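Local coordinates for protein endo-1,3-beta-glucanase, family GH16 (Zobellia galactanivorans, PDB 4CTE) that probably hydrolyses internal beta-1,3-glucosidic bonds of glucans such as laminarin, this chain being the family 16 glycoside hydrolase domain of a longer protein that also carries a carbohydrate-binding module, at residues G48-T53 and A67-Q72; E115-S120 and T131-D136. The protein carries 1 engineered substitution. All coordinates share one frame; numbering follows the deposited sequence.

Contact 1: residues G48-T53 and A67-Q72. With CA (calcium ion), chain E; GS1 (1-thio-beta-D-glucopyranose), chain C; EDO (1,2-ethanediol), chain G.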
loop_
_atom_site.group_PDB
_atom_site.type_symbol
_atom_site.label_atom_id
_atom_site.label_comp_id
_atom_site.label_asym_id
_atom_site.label_seq_id
_atom_site.Cartn_x
_atom_site.Cartn_y
_atom_site.Cartn_z
ATOM N N GLY A 48 -11.907 15.381 6.213
ATOM C CA GLY A 48 -12.423 14.064 5.857
ATOM C C GLY A 48 -11.432 13.145 5.163
ATOM O O GLY A 48 -11.863 12.138 4.553
ATOM N N ASN A 49 -10.134 13.476 5.242
ATOM C CA ASN A 49 -9.092 12.652 4.656
ATOM C C ASN A 49 -8.054 12.258 5.666
ATOM O O ASN A 49 -7.688 13.074 6.507
ATOM C CB ASN A 49 -8.252 13.356 3.519
ATOM C CG ASN A 49 -9.048 13.710 2.276
ATOM O OD1 ASN A 49 -8.975 13.017 1.274
ATOM N ND2 ASN A 49 -9.817 14.787 2.332
ATOM N N LEU A 50 -7.560 11.021 5.569
ATOM C CA LEU A 50 -6.307 10.698 6.194
ATOM C C LEU A 50 -5.248 11.462 5.396
ATOM O O LEU A 50 -5.249 11.460 4.110
ATOM C CB LEU A 50 -6.007 9.220 6.086
ATOM C CG LEU A 50 -4.608 8.757 6.537
ATOM C CD1 LEU A 50 -4.429 8.890 8.066
ATOM C CD2 LEU A 50 -4.396 7.336 6.023
ATOM N N VAL A 51 -4.338 12.105 6.131
ATOM C CA VAL A 51 -3.227 12.855 5.525
ATOM C C VAL A 51 -1.933 12.205 6.015
ATOM O O VAL A 51 -1.653 12.228 7.212
ATOM C CB VAL A 51 -3.228 14.390 5.861
ATOM C CG1 VAL A 51 -2.070 15.147 5.119
ATOM C CG2 VAL A 51 -4.601 15.035 5.588
ATOM N N ILE A 52 -1.183 11.580 5.116
ATOM C CA ILE A 52 0.130 11.093 5.510
ATOM C C ILE A 52 1.075 12.134 4.963
ATOM O O ILE A 52 1.060 12.386 3.771
ATOM C CB ILE A 52 0.405 9.669 5.019
ATOM C CG1 ILE A 52 -0.579 8.726 5.744
ATOM C CG2 ILE A 52 1.897 9.279 5.229
ATOM C CD1 ILE A 52 -0.537 7.310 5.224
ATOM N N THR A 53 1.894 12.724 5.832
ATOM C CA THR A 53 2.826 13.783 5.426
ATOM C C THR A 53 4.273 13.300 5.496
ATOM O O THR A 53 4.718 12.813 6.539
ATOM C CB THR A 53 2.617 15.071 6.253
ATOM O OG1 THR A 53 1.207 15.414 6.246
ATOM C CG2 THR A 53 3.478 16.280 5.733
ATOM N N ALA A 67 4.600 8.431 7.548
ATOM C CA ALA A 67 3.787 7.510 8.349
ATOM C C ALA A 67 3.488 6.247 7.580
ATOM O O ALA A 67 3.450 6.264 6.313
ATOM C CB ALA A 67 2.518 8.193 8.783
ATOM N N ARG A 68 3.345 5.156 8.342
ATOM C CA ARG A 68 2.974 3.852 7.845
ATOM C C ARG A 68 1.962 3.309 8.845
ATOM O O ARG A 68 2.215 3.261 10.087
ATOM C CB ARG A 68 4.152 2.933 7.749
ATOM C CG ARG A 68 3.815 1.497 7.364
ATOM C CD ARG A 68 5.061 0.784 6.886
ATOM N NE ARG A 68 4.967 -0.679 6.961
ATOM C CZ ARG A 68 5.698 -1.535 6.242
ATOM N NH1 ARG A 68 6.562 -1.092 5.307
ATOM N NH2 ARG A 68 5.556 -2.854 6.441
ATOM N N MET A 69 0.844 2.857 8.284
ATOM C CA MET A 69 -0.305 2.374 9.079
ATOM C C MET A 69 -0.749 1.022 8.572
ATOM O O MET A 69 -0.678 0.771 7.353
ATOM C CB MET A 69 -1.461 3.338 8.939
ATOM C CG MET A 69 -1.187 4.760 9.407
ATOM S SD MET A 69 -2.416 5.924 8.805
ATOM C CE MET A 69 -4.004 5.265 9.327
ATOM N N LYS A 70 -1.261 0.164 9.458
ATOM C CA LYS A 70 -1.649 -1.174 9.063
ATOM C C LYS A 70 -2.860 -1.570 9.872
ATOM O O LYS A 70 -3.059 -1.032 10.979
ATOM C CB LYS A 70 -0.503 -2.169 9.269
ATOM C CG LYS A 70 -0.014 -2.353 10.723
ATOM C CD LYS A 70 1.143 -3.293 10.804
ATOM C CE LYS A 70 1.549 -3.400 12.270
ATOM N NZ LYS A 70 2.752 -4.283 12.420
ATOM N N THR A 71 -3.642 -2.502 9.347
ATOM C CA THR A 71 -4.807 -2.995 10.102
ATOM C C THR A 71 -4.532 -4.348 10.778
ATOM O O THR A 71 -5.473 -4.981 11.339
ATOM C CB THR A 71 -6.093 -3.150 9.232
ATOM O OG1 THR A 71 -5.881 -4.177 8.247
ATOM C CG2 THR A 71 -6.522 -1.831 8.570
ATOM N N GLN A 72 -3.271 -4.792 10.730
ATOM C CA GLN A 72 -2.828 -6.067 11.317
ATOM C C GLN A 72 -3.296 -6.263 12.752
ATOM O O GLN A 72 -3.069 -5.406 13.581
ATOM C CB GLN A 72 -1.290 -6.146 11.253
ATOM C CG GLN A 72 -0.734 -7.503 11.671
ATOM C CD GLN A 72 0.775 -7.566 11.696
ATOM O OE1 GLN A 72 1.452 -6.547 11.836
ATOM N NE2 GLN A 72 1.315 -8.770 11.580
HETATM CA CA CA E . -13.425 10.687 3.719
HETATM C C1 GS1 C . 8.695 -5.597 1.211
HETATM S S1 GS1 C . 8.243 -4.423 -0.058
HETATM C C2 GS1 C . 10.222 -5.676 1.484
HETATM O O2 GS1 C . 10.928 -5.994 0.285
HETATM C C3 GS1 C . 10.420 -6.777 2.554
HETATM O O3 GS1 C . 11.843 -7.039 2.848
HETATM C C4 GS1 C . 9.487 -6.509 3.812
HETATM O O4 GS1 C . 9.600 -7.586 4.736
HETATM C C5 GS1 C . 7.988 -6.307 3.416
HETATM O O5 GS1 C . 7.907 -5.262 2.398
HETATM C C6 GS1 C . 6.971 -6.054 4.563
HETATM O O6 GS1 C . 7.178 -4.780 5.185
HETATM C C1 EDO G . 4.110 -5.379 8.470
HETATM O O1 EDO G . 4.668 -4.089 8.773
HETATM C C2 EDO G . 4.740 -6.342 9.430
HETATM O O2 EDO G . 4.470 -5.841 10.770
HETATM O O HOH W 1 -14.886 12.720 3.346
HETATM O O HOH W 2 -14.790 11.739 5.376
HETATM O O HOH W 3 -15.209 9.413 2.853
#
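Leu50 and Ile52 reach across to Met69 and Ala67 from a strand that starts just after Gly48, whose carbonyl O binds the calcium ion at 2.3 Å. Three waters, Glu10 O and Asp225 OD1 also bind the metal. Leu50 and Met69 meet tip to tip: with CG anti to the backbone N (chi1 172°), the leucine fork straddles the sulfur, CD1 and CD2 each 3.7 Å from Met69 SD. The bend at the end of the methionine chain (chi3 55°) also sets CE beside both methyls, while Ile15 packs against both residues. Two residues on, on the same face of the strand, Ile52 lays CG2 against Ala67, 3.8 Å from its CB, and its CD1 comes within 4.3 Å of Met69 SD. No hydrogen bond crosses here; Leu50 and Ile52 instead pair their backbones with Val224 and Met222 of strand 220-231. Between the inward residues of 67-72, Arg68 points away, held by a salt bridge from NE to Glu22. Its NH2 donates an almost straight bond (171°) to O6 of the chain C thioglucose at 2.8 Å, and a second to the ethanediol O1. This is the splayed, open end of the antiparallel hairpin 49-59/62-70, packed by apolar side chains within the beta-sandwich jelly roll of glycoside hydrolase family 16.

Contact 2: residues E115-S120 and T131-D136. Engineered in segment 115-120: Ser120 (natural residue Glu). With GS1 (1-thio-beta-D-glucopyranose), chain B.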
loop_
_atom_site.group_PDB
_atom_site.type_symbol
_atom_site.label_atom_id
_atom_site.label_comp_id
_atom_site.label_asym_id
_atom_site.label_seq_id
_atom_site.Cartn_x
_atom_site.Cartn_y
_atom_site.Cartn_z
ATOM N N GLU A 115 1.751 -10.833 -0.750
ATOM C CA GLU A 115 1.634 -9.393 -0.711
ATOM C C GLU A 115 0.861 -8.952 -1.914
ATOM O O GLU A 115 1.176 -9.376 -3.023
ATOM C CB GLU A 115 3.042 -8.730 -0.689
ATOM C CG GLU A 115 3.012 -7.221 -0.876
ATOM C CD GLU A 115 4.354 -6.517 -0.798
ATOM O OE1 GLU A 115 5.358 -7.070 -0.300
ATOM O OE2 GLU A 115 4.377 -5.353 -1.218
ATOM N N ILE A 116 -0.152 -8.112 -1.676
ATOM C CA ILE A 116 -0.940 -7.495 -2.747
ATOM C C ILE A 116 -0.746 -5.959 -2.703
ATOM O O ILE A 116 -1.287 -5.256 -1.810
ATOM C CB ILE A 116 -2.472 -7.840 -2.719
ATOM C CG1 ILE A 116 -2.736 -9.362 -2.660
ATOM C CG2 ILE A 116 -3.188 -7.157 -3.911
ATOM C CD1 ILE A 116 -4.183 -9.691 -2.362
ATOM N N ASP A 117 0.009 -5.464 -3.668
ATOM C CA ASP A 117 0.215 -4.014 -3.868
ATOM C C ASP A 117 -0.926 -3.548 -4.752
ATOM O O ASP A 117 -0.918 -3.810 -5.980
ATOM C CB ASP A 117 1.596 -3.710 -4.492
ATOM C CG ASP A 117 2.739 -4.260 -3.657
ATOM O OD1 ASP A 117 2.612 -4.361 -2.413
ATOM O OD2 ASP A 117 3.788 -4.609 -4.231
ATOM N N ILE A 118 -1.913 -2.900 -4.149
ATOM C CA ILE A 118 -3.081 -2.411 -4.899
ATOM C C ILE A 118 -2.650 -1.224 -5.746
ATOM O O ILE A 118 -2.958 -1.159 -6.964
ATOM C CB ILE A 118 -4.297 -2.091 -3.980
ATOM C CG1 ILE A 118 -4.692 -3.362 -3.172
ATOM C CG2 ILE A 118 -5.451 -1.524 -4.807
ATOM C CD1 ILE A 118 -5.699 -3.170 -2.061
ATOM N N MET A 119 -1.909 -0.322 -5.101
ATOM C CA MET A 119 -1.341 0.833 -5.765
ATOM C C MET A 119 0.009 1.120 -5.180
ATOM O O MET A 119 0.138 1.200 -3.942
ATOM C CB MET A 119 -2.250 2.068 -5.593
ATOM C CG MET A 119 -1.775 3.367 -6.248
ATOM S SD MET A 119 -0.416 4.257 -5.431
ATOM C CE MET A 119 -1.159 4.794 -3.872
ATOM N N SER A 120 1.000 1.284 -6.057
ATOM C CA SER A 120 2.273 1.922 -5.648
ATOM C C SER A 120 2.710 2.840 -6.789
ATOM O O SER A 120 2.326 2.658 -7.969
ATOM C CB SER A 120 3.356 0.926 -5.248
ATOM O OG SER A 120 3.664 0.099 -6.353
ATOM N N THR A 131 0.784 -5.106 -8.168
ATOM C CA THR A 131 1.749 -6.178 -8.048
ATOM C C THR A 131 1.463 -7.154 -6.951
ATOM O O THR A 131 0.833 -6.811 -5.958
ATOM C CB THR A 131 3.162 -5.561 -7.728
ATOM O OG1 THR A 131 3.311 -4.286 -8.361
ATOM C CG2 THR A 131 4.303 -6.472 -8.187
ATOM N N ILE A 132 1.896 -8.394 -7.159
ATOM C CA ILE A 132 1.885 -9.399 -6.091
ATOM C C ILE A 132 3.313 -9.873 -5.859
ATOM O O ILE A 132 4.131 -9.875 -6.793
ATOM C CB ILE A 132 0.920 -10.621 -6.314
ATOM C CG1 ILE A 132 1.147 -11.348 -7.678
ATOM C CG2 ILE A 132 -0.525 -10.192 -6.103
ATOM C CD1 ILE A 132 0.496 -12.725 -7.766
ATOM N N HIS A 133 3.620 -10.209 -4.614
ATOM C CA HIS A 133 4.893 -10.836 -4.269
ATOM C C HIS A 133 4.554 -12.069 -3.493
ATOM O O HIS A 133 3.628 -12.029 -2.668
ATOM C CB HIS A 133 5.793 -9.918 -3.460
ATOM C CG HIS A 133 6.122 -8.619 -4.149
ATOM N ND1 HIS A 133 7.271 -8.430 -4.833
ATOM C CD2 HIS A 133 5.396 -7.427 -4.253
ATOM C CE1 HIS A 133 7.275 -7.185 -5.357
ATOM N NE2 HIS A 133 6.128 -6.571 -4.992
ATOM N N TRP A 134 5.266 -13.171 -3.749
ATOM C CA TRP A 134 5.033 -14.455 -3.030
ATOM C C TRP A 134 6.253 -15.368 -3.079
ATOM O O TRP A 134 7.289 -14.986 -3.611
ATOM C CB TRP A 134 3.755 -15.142 -3.535
ATOM C CG TRP A 134 3.854 -15.845 -4.862
ATOM C CD1 TRP A 134 3.900 -17.224 -5.083
ATOM C CD2 TRP A 134 3.943 -15.237 -6.210
ATOM N NE1 TRP A 134 3.989 -17.503 -6.429
ATOM C CE2 TRP A 134 4.009 -16.366 -7.163
ATOM C CE3 TRP A 134 3.950 -13.923 -6.710
ATOM C CZ2 TRP A 134 4.098 -16.166 -8.549
ATOM C CZ3 TRP A 134 4.032 -13.735 -8.119
ATOM C CH2 TRP A 134 4.109 -14.831 -9.010
ATOM N N SER A 135 6.149 -16.541 -2.454
ATOM C CA SER A 135 7.178 -17.570 -2.490
ATOM C C SER A 135 6.551 -18.657 -3.351
ATOM O O SER A 135 5.519 -19.229 -2.974
ATOM C CB SER A 135 7.510 -18.041 -1.072
ATOM O OG SER A 135 8.539 -19.007 -1.038
ATOM N N ASP A 136 7.129 -18.901 -4.534
ATOM C CA ASP A 136 6.637 -19.946 -5.456
ATOM C C ASP A 136 6.975 -21.349 -4.919
ATOM O O ASP A 136 7.597 -21.452 -3.840
ATOM C CB ASP A 136 7.145 -19.729 -6.901
ATOM C CG ASP A 136 8.678 -19.782 -7.045
ATOM O OD1 ASP A 136 9.426 -20.391 -6.228
ATOM O OD2 ASP A 136 9.138 -19.196 -8.045
HETATM C C1 GS1 B . 7.801 -3.471 -3.506
HETATM S S1 GS1 B . 9.006 -2.911 -4.665
HETATM C C2 GS1 B . 8.537 -4.079 -2.328
HETATM O O2 GS1 B . 9.326 -5.232 -2.627
HETATM C C3 GS1 B . 7.415 -4.567 -1.504
HETATM C C4 GS1 B . 6.847 -3.291 -1.007
HETATM O O4 GS1 B . 6.094 -3.687 0.106
HETATM C C5 GS1 B . 6.010 -2.803 -2.166
HETATM O O5 GS1 B . 6.993 -2.348 -3.110
HETATM C C6 GS1 B . 4.969 -1.765 -1.741
HETATM O O6 GS1 B . 4.892 -0.831 -2.810
HETATM O O HOH W 4 4.273 -2.464 -6.324
#
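The family 16 signature Glu-x-Asp-x-x-Glu runs along 115-120, and its first three residues pair antiparallel with Thr131, Ile132 and His133; Ser120 is an engineered replacement of the last glutamate. Backbone bonds join the hydrogen-bonded pairs Glu115/His133 and Asp117/Thr131. Of these, Thr131 N bonds Asp117 O at 3.1 Å, whereas Glu115 N to His133 O is weak (127°). Between them Ile132 CA leans on Glu115 O at 3.1 Å, and Ile116 and Ile132 pack on the opposite face from the acids. On the sugar-facing side Glu115 and His133 run side by side, CD 3.7 Å from CD2, carboxylate and ring planes turned 40° apart. Asp117 crosses the histidine at about a right angle and brings OD2 to the ring edge, in plane, 3.1 Å from NE2. Beyond Asp117 the strand turns a corner: Ile118 and Met119 both face Phe98 in a classic beta bulge, as expected for this branch of the family, which brings Ser120 onto the same side as the two acids. Its OG, set between backbone N and carbonyl carbon (chi1 61°), bonds water 4 at 2.6 Å; that water also donates to Asp117 OD2 and bonds Thr131 OG1. Glu115 extends fully, OE1 accepting from Trp110 NE1 and OE2, less surely placed, accepting from O4 of the chain B thioglucose at 2.7 Å. Putting an alanine at Glu115 would probably leave Trp110 NE1 and that sugar hydroxyl without their acceptor and His133 without its flanking neighbour. O2 of the same sugar lies over one face of the His133 ring.

In the fold
From the N terminus, the chain first supplies Glu10 to the calcium site, then closes contact 1 as it doubles back through hairpin 49-59/62-70. It goes on through strands 80-87 and 94-102 before contact 2 closes a second, shorter excursion between 115-120 and 131-136. The two loops follow in series, neither enclosing nor crossing the other, and their centres lie about 20 Å apart, on opposite sides of the chain's centre. Strands 94-102 and 196-204 bridge the gap, linking strand 115-117 to strand 62-70 edge by edge. Both contacts touch one ligand: the sulfur of the thioglucose bound by Arg68 is bonded to C3 of the unit at Glu115.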